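Local coordinates for protein putative cytochrome P450 120 (Synechocystis sp., PDB 2VE3) that binds heme and retinoic acid and probably acts as a cytochrome P450 monooxygenase, inserting oxygen into its substrate, at residues L11-G16 with I46-L51; S60-N65 with H375-A380. All blocks are in the same frame, centred on the assembly; numbering follows the deposited sequence.

Interaction 1: L11-G16 with I46-L51; sequences LPIPPG and IFKTRL
K48 grips the proline-rich segment 11-16 twice, once with its backbone and once with its ammonium group. Its N donates to P15 O at 2.9 Å in a nearly straight bond (162° at the hydrogen), while K48 NZ reaches G16 O at 2.7 Å, approaching from above the carbonyl plane. Two successive carbonyl oxygens are thus held by one residue. The side chain gets there because CG sits between the backbone N and the carbonyl carbon (chi1 77°) and the otherwise extended chain bends at its last torsion, turning NZ onto G16. On the way K48 CE passes 3.0 Å from P14 O, and F18 adds a cation-pi partner for the lysine. Weaker CA-H...O contacts flank these bonds: F47 CA gives to P15 O, and G16 CA lies 3.3 Å from K48 O. G16 has a positive phi of 148°, a conformation readily taken by glycine, as it brings its CA close to that oxygen.

Strand 47-51 is an outermost strand of the five-stranded mixed sheet in the beta-rich region of the P450 fold; it pairs with strand 54-59, and the loop preceding helix 26-31 runs steeply across its start.

Packing is apolar further out. The CB of buried P14 points toward segment 46-51, and P14 CG lies 3.9 Å from I46 CG2; I57 and F334 also pack against both residues. P15 has its CB directed away from that segment, yet P15 CD still lies 3.5 Å from I46 O. Exposed I13 lies obliquely across the aliphatic chain of K48, its CD1 3.8 Å from K48 CE.

Interaction 2: S60-N65 with H375-A380; sequences SGALAN and HNPPFA
A62, F379 and N65 carry most of this contact, and F379 O lies at its centre. N65 ND2 donates to that oxygen at 3.0 Å, with a nearly linear N-H...O (172°); the acceptor lies almost in the amide plane of N65, and the donor lies in the carbonyl plane of F379. The bond thereby fixes how the amide is turned, and a chi1 of -68°, with CG beside the backbone N, brings the amide within reach of F379 O. A62 CA adds a CA-H...O contact to the same oxygen at 3.5 Å. N65 CB lies 3.6 Å from F379 CB, and N65 O sits over one face of the phenyl ring, which meets F69 as well.

These residues belong to the first turn of helix 62-68, with G61 at the N-cap position, and to the long loop ahead of helix 394-411. In P450s this loop leads into the heme-binding segment that contains the axial cysteine, probably C391 here. N65 ND2 also makes a weak hydrogen bond to T349 OG1, which accepts one from G61 N.

The methyl of A62 packs on the ring of P377 (A62 CB to P377 CG 3.7 Å) and on the carbonyl of P378 (A62 CB to P378 O 3.4 Å). P377 also touches L355.

In the fold
Both contacts are partly buried and fasten an irregular segment to a regular element, interaction 1 at an outermost strand of the sheet and interaction 2 at the start of a helix. They share neither segment, and their nearest atoms are about 6 Å apart, but strand 54-59 links them: it pairs with strand 47-51 and leads into segment 60-65. The centre of interaction 1 is farther from the chain's centre, about 27 Å against 20 Å, and it joins parts close in sequence through a lysine and main-chain carbonyls. Interaction 2 bridges over 300 residues with a hydrogen bond from a neutral side-chain amide and small apolar contacts, the N65 side chain lying about 9 Å from the heme.

Interaction 1: L11-G16 with I46-L51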
# COMPACT_ATOMS: atom_id res chain seq x y z
N LEU A 11 -31.09 10.04 -16.60
CA LEU A 11 -30.80 10.06 -15.17
C LEU A 11 -29.87 11.23 -14.78
O LEU A 11 -29.06 11.67 -15.59
CB LEU A 11 -30.18 8.72 -14.74
CG LEU A 11 -31.03 7.45 -14.88
CD1 LEU A 11 -30.16 6.23 -14.80
CD2 LEU A 11 -32.14 7.37 -13.84
N PRO A 12 -29.98 11.74 -13.53
CA PRO A 12 -29.11 12.86 -13.15
C PRO A 12 -27.67 12.41 -12.85
O PRO A 12 -27.44 11.23 -12.58
CB PRO A 12 -29.76 13.36 -11.87
CG PRO A 12 -30.33 12.11 -11.25
CD PRO A 12 -30.85 11.32 -12.42
N ILE A 13 -26.73 13.35 -12.89
CA ILE A 13 -25.36 13.11 -12.39
C ILE A 13 -25.29 13.45 -10.88
O ILE A 13 -26.06 14.27 -10.40
CB ILE A 13 -24.26 13.90 -13.20
CG1 ILE A 13 -24.45 15.41 -13.08
CG2 ILE A 13 -24.21 13.44 -14.66
CD1 ILE A 13 -23.34 16.25 -13.72
N PRO A 14 -24.35 12.80 -10.14
CA PRO A 14 -24.25 12.98 -8.69
C PRO A 14 -24.12 14.44 -8.25
O PRO A 14 -23.68 15.28 -9.04
CB PRO A 14 -22.99 12.20 -8.33
CG PRO A 14 -22.94 11.13 -9.35
CD PRO A 14 -23.35 11.82 -10.61
N PRO A 15 -24.51 14.74 -6.99
CA PRO A 15 -24.28 16.09 -6.47
C PRO A 15 -22.80 16.30 -6.15
O PRO A 15 -22.09 15.34 -5.88
CB PRO A 15 -25.11 16.11 -5.18
CG PRO A 15 -25.19 14.65 -4.75
CD PRO A 15 -25.19 13.85 -6.02
N GLY A 16 -22.35 17.55 -6.16
CA GLY A 16 -20.95 17.85 -5.91
C GLY A 16 -20.44 19.06 -6.67
O GLY A 16 -20.95 19.36 -7.76
N ILE A 46 -22.83 9.18 -2.74
CA ILE A 46 -22.24 9.26 -4.08
C ILE A 46 -22.06 10.74 -4.46
O ILE A 46 -23.05 11.50 -4.55
CB ILE A 46 -23.08 8.50 -5.12
CG1 ILE A 46 -23.26 7.04 -4.69
CG2 ILE A 46 -22.42 8.55 -6.51
CD1 ILE A 46 -24.33 6.30 -5.44
N PHE A 47 -20.82 11.16 -4.65
CA PHE A 47 -20.56 12.56 -4.97
C PHE A 47 -19.59 12.75 -6.14
O PHE A 47 -18.83 11.84 -6.48
CB PHE A 47 -20.16 13.37 -3.71
CG PHE A 47 -18.74 13.12 -3.20
CD1 PHE A 47 -17.64 13.76 -3.79
CD2 PHE A 47 -18.52 12.28 -2.11
CE1 PHE A 47 -16.35 13.55 -3.32
CE2 PHE A 47 -17.22 12.06 -1.62
CZ PHE A 47 -16.13 12.69 -2.22
N LYS A 48 -19.67 13.92 -6.78
CA LYS A 48 -18.74 14.29 -7.85
C LYS A 48 -17.82 15.46 -7.47
O LYS A 48 -18.15 16.33 -6.64
CB LYS A 48 -19.48 14.57 -9.16
CG LYS A 48 -20.18 15.92 -9.20
CD LYS A 48 -20.96 16.11 -10.49
CE LYS A 48 -21.89 17.30 -10.39
NZ LYS A 48 -21.09 18.55 -10.38
N THR A 49 -16.65 15.47 -8.09
CA THR A 49 -15.69 16.53 -7.91
C THR A 49 -14.88 16.64 -9.19
O THR A 49 -15.19 15.97 -10.18
CB THR A 49 -14.79 16.26 -6.67
OG1 THR A 49 -13.85 17.33 -6.50
CG2 THR A 49 -14.06 14.95 -6.79
N ARG A 50 -13.86 17.49 -9.18
CA ARG A 50 -12.94 17.56 -10.30
C ARG A 50 -11.53 17.54 -9.74
O ARG A 50 -11.19 18.28 -8.83
CB ARG A 50 -13.21 18.80 -11.14
CG ARG A 50 -12.12 19.15 -12.17
CD ARG A 50 -12.52 20.41 -12.91
NE ARG A 50 -13.65 20.16 -13.80
CZ ARG A 50 -14.61 21.05 -14.06
NH1 ARG A 50 -14.61 22.24 -13.49
NH2 ARG A 50 -15.60 20.72 -14.89
N LEU A 51 -10.72 16.64 -10.27
CA LEU A 51 -9.36 16.48 -9.78
C LEU A 51 -8.42 16.32 -10.96
O LEU A 51 -8.69 15.54 -11.87
CB LEU A 51 -9.25 15.27 -8.83
CG LEU A 51 -10.20 15.18 -7.62
CD1 LEU A 51 -10.10 13.79 -6.98
CD2 LEU A 51 -9.94 16.26 -6.59

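Interaction 2: S60-N65 with H375-A380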
# COMPACT_ATOMS: atom_id res chain seq x y z
N SER A 60 -18.27 4.38 -2.35
CA SER A 60 -17.75 3.44 -1.33
C SER A 60 -18.79 2.42 -0.83
O SER A 60 -19.97 2.49 -1.17
CB SER A 60 -17.14 4.21 -0.14
OG SER A 60 -18.14 4.92 0.55
N GLY A 61 -18.35 1.46 -0.01
CA GLY A 61 -19.24 0.43 0.48
C GLY A 61 -19.25 -0.80 -0.41
O GLY A 61 -18.81 -0.75 -1.56
N ALA A 62 -19.76 -1.90 0.15
CA ALA A 62 -19.74 -3.21 -0.52
C ALA A 62 -20.35 -3.18 -1.93
O ALA A 62 -19.78 -3.70 -2.89
CB ALA A 62 -20.44 -4.25 0.35
N LEU A 63 -21.52 -2.56 -2.06
CA LEU A 63 -22.25 -2.58 -3.32
C LEU A 63 -21.59 -1.77 -4.42
O LEU A 63 -21.57 -2.19 -5.57
CB LEU A 63 -23.70 -2.14 -3.13
CG LEU A 63 -24.68 -3.05 -2.37
CD1 LEU A 63 -26.05 -2.81 -2.90
CD2 LEU A 63 -24.34 -4.53 -2.49
N ALA A 64 -21.05 -0.60 -4.06
CA ALA A 64 -20.31 0.23 -4.99
C ALA A 64 -19.01 -0.46 -5.42
O ALA A 64 -18.60 -0.37 -6.59
CB ALA A 64 -20.03 1.59 -4.39
N ASN A 65 -18.39 -1.18 -4.48
CA ASN A 65 -17.19 -1.98 -4.76
C ASN A 65 -17.50 -3.17 -5.66
O ASN A 65 -16.69 -3.54 -6.50
CB ASN A 65 -16.51 -2.46 -3.47
CG ASN A 65 -15.91 -1.34 -2.66
OD1 ASN A 65 -15.72 -0.23 -3.17
ND2 ASN A 65 -15.64 -1.60 -1.40
N HIS A 375 -19.57 -12.84 7.82
CA HIS A 375 -20.75 -12.94 6.96
C HIS A 375 -21.27 -11.58 6.48
O HIS A 375 -22.46 -11.42 6.25
CB HIS A 375 -21.86 -13.85 7.54
CG HIS A 375 -21.92 -13.89 9.04
ND1 HIS A 375 -21.59 -15.02 9.77
CD2 HIS A 375 -22.30 -12.96 9.95
CE1 HIS A 375 -21.75 -14.77 11.06
NE2 HIS A 375 -22.18 -13.53 11.19
N ASN A 376 -20.35 -10.62 6.32
CA ASN A 376 -20.64 -9.35 5.63
C ASN A 376 -20.82 -9.65 4.13
O ASN A 376 -20.42 -10.72 3.66
CB ASN A 376 -19.49 -8.34 5.84
CG ASN A 376 -19.81 -7.27 6.90
OD1 ASN A 376 -20.96 -6.99 7.20
ND2 ASN A 376 -18.76 -6.65 7.45
N PRO A 377 -21.44 -8.71 3.38
CA PRO A 377 -21.45 -8.87 1.91
C PRO A 377 -20.03 -8.94 1.32
O PRO A 377 -19.07 -8.55 1.99
CB PRO A 377 -22.18 -7.61 1.43
CG PRO A 377 -22.15 -6.66 2.57
CD PRO A 377 -22.18 -7.52 3.80
N PRO A 378 -19.89 -9.49 0.10
CA PRO A 378 -18.60 -9.42 -0.59
C PRO A 378 -18.12 -7.98 -0.76
O PRO A 378 -18.94 -7.07 -0.88
CB PRO A 378 -18.90 -10.04 -1.96
CG PRO A 378 -20.06 -10.96 -1.70
CD PRO A 378 -20.89 -10.27 -0.66
N PHE A 379 -16.80 -7.79 -0.75
CA PHE A 379 -16.17 -6.48 -1.04
C PHE A 379 -16.36 -5.45 0.07
O PHE A 379 -16.37 -4.23 -0.17
CB PHE A 379 -16.62 -5.91 -2.40
CG PHE A 379 -16.31 -6.82 -3.57
CD1 PHE A 379 -14.99 -7.05 -3.95
CD2 PHE A 379 -17.33 -7.44 -4.28
CE1 PHE A 379 -14.69 -7.89 -5.03
CE2 PHE A 379 -17.04 -8.28 -5.38
CZ PHE A 379 -15.72 -8.50 -5.74
N ALA A 380 -16.45 -5.96 1.30
CA ALA A 380 -16.65 -5.17 2.50
C ALA A 380 -15.31 -4.81 3.18
O ALA A 380 -15.16 -3.75 3.81
CB ALA A 380 -17.57 -5.94 3.46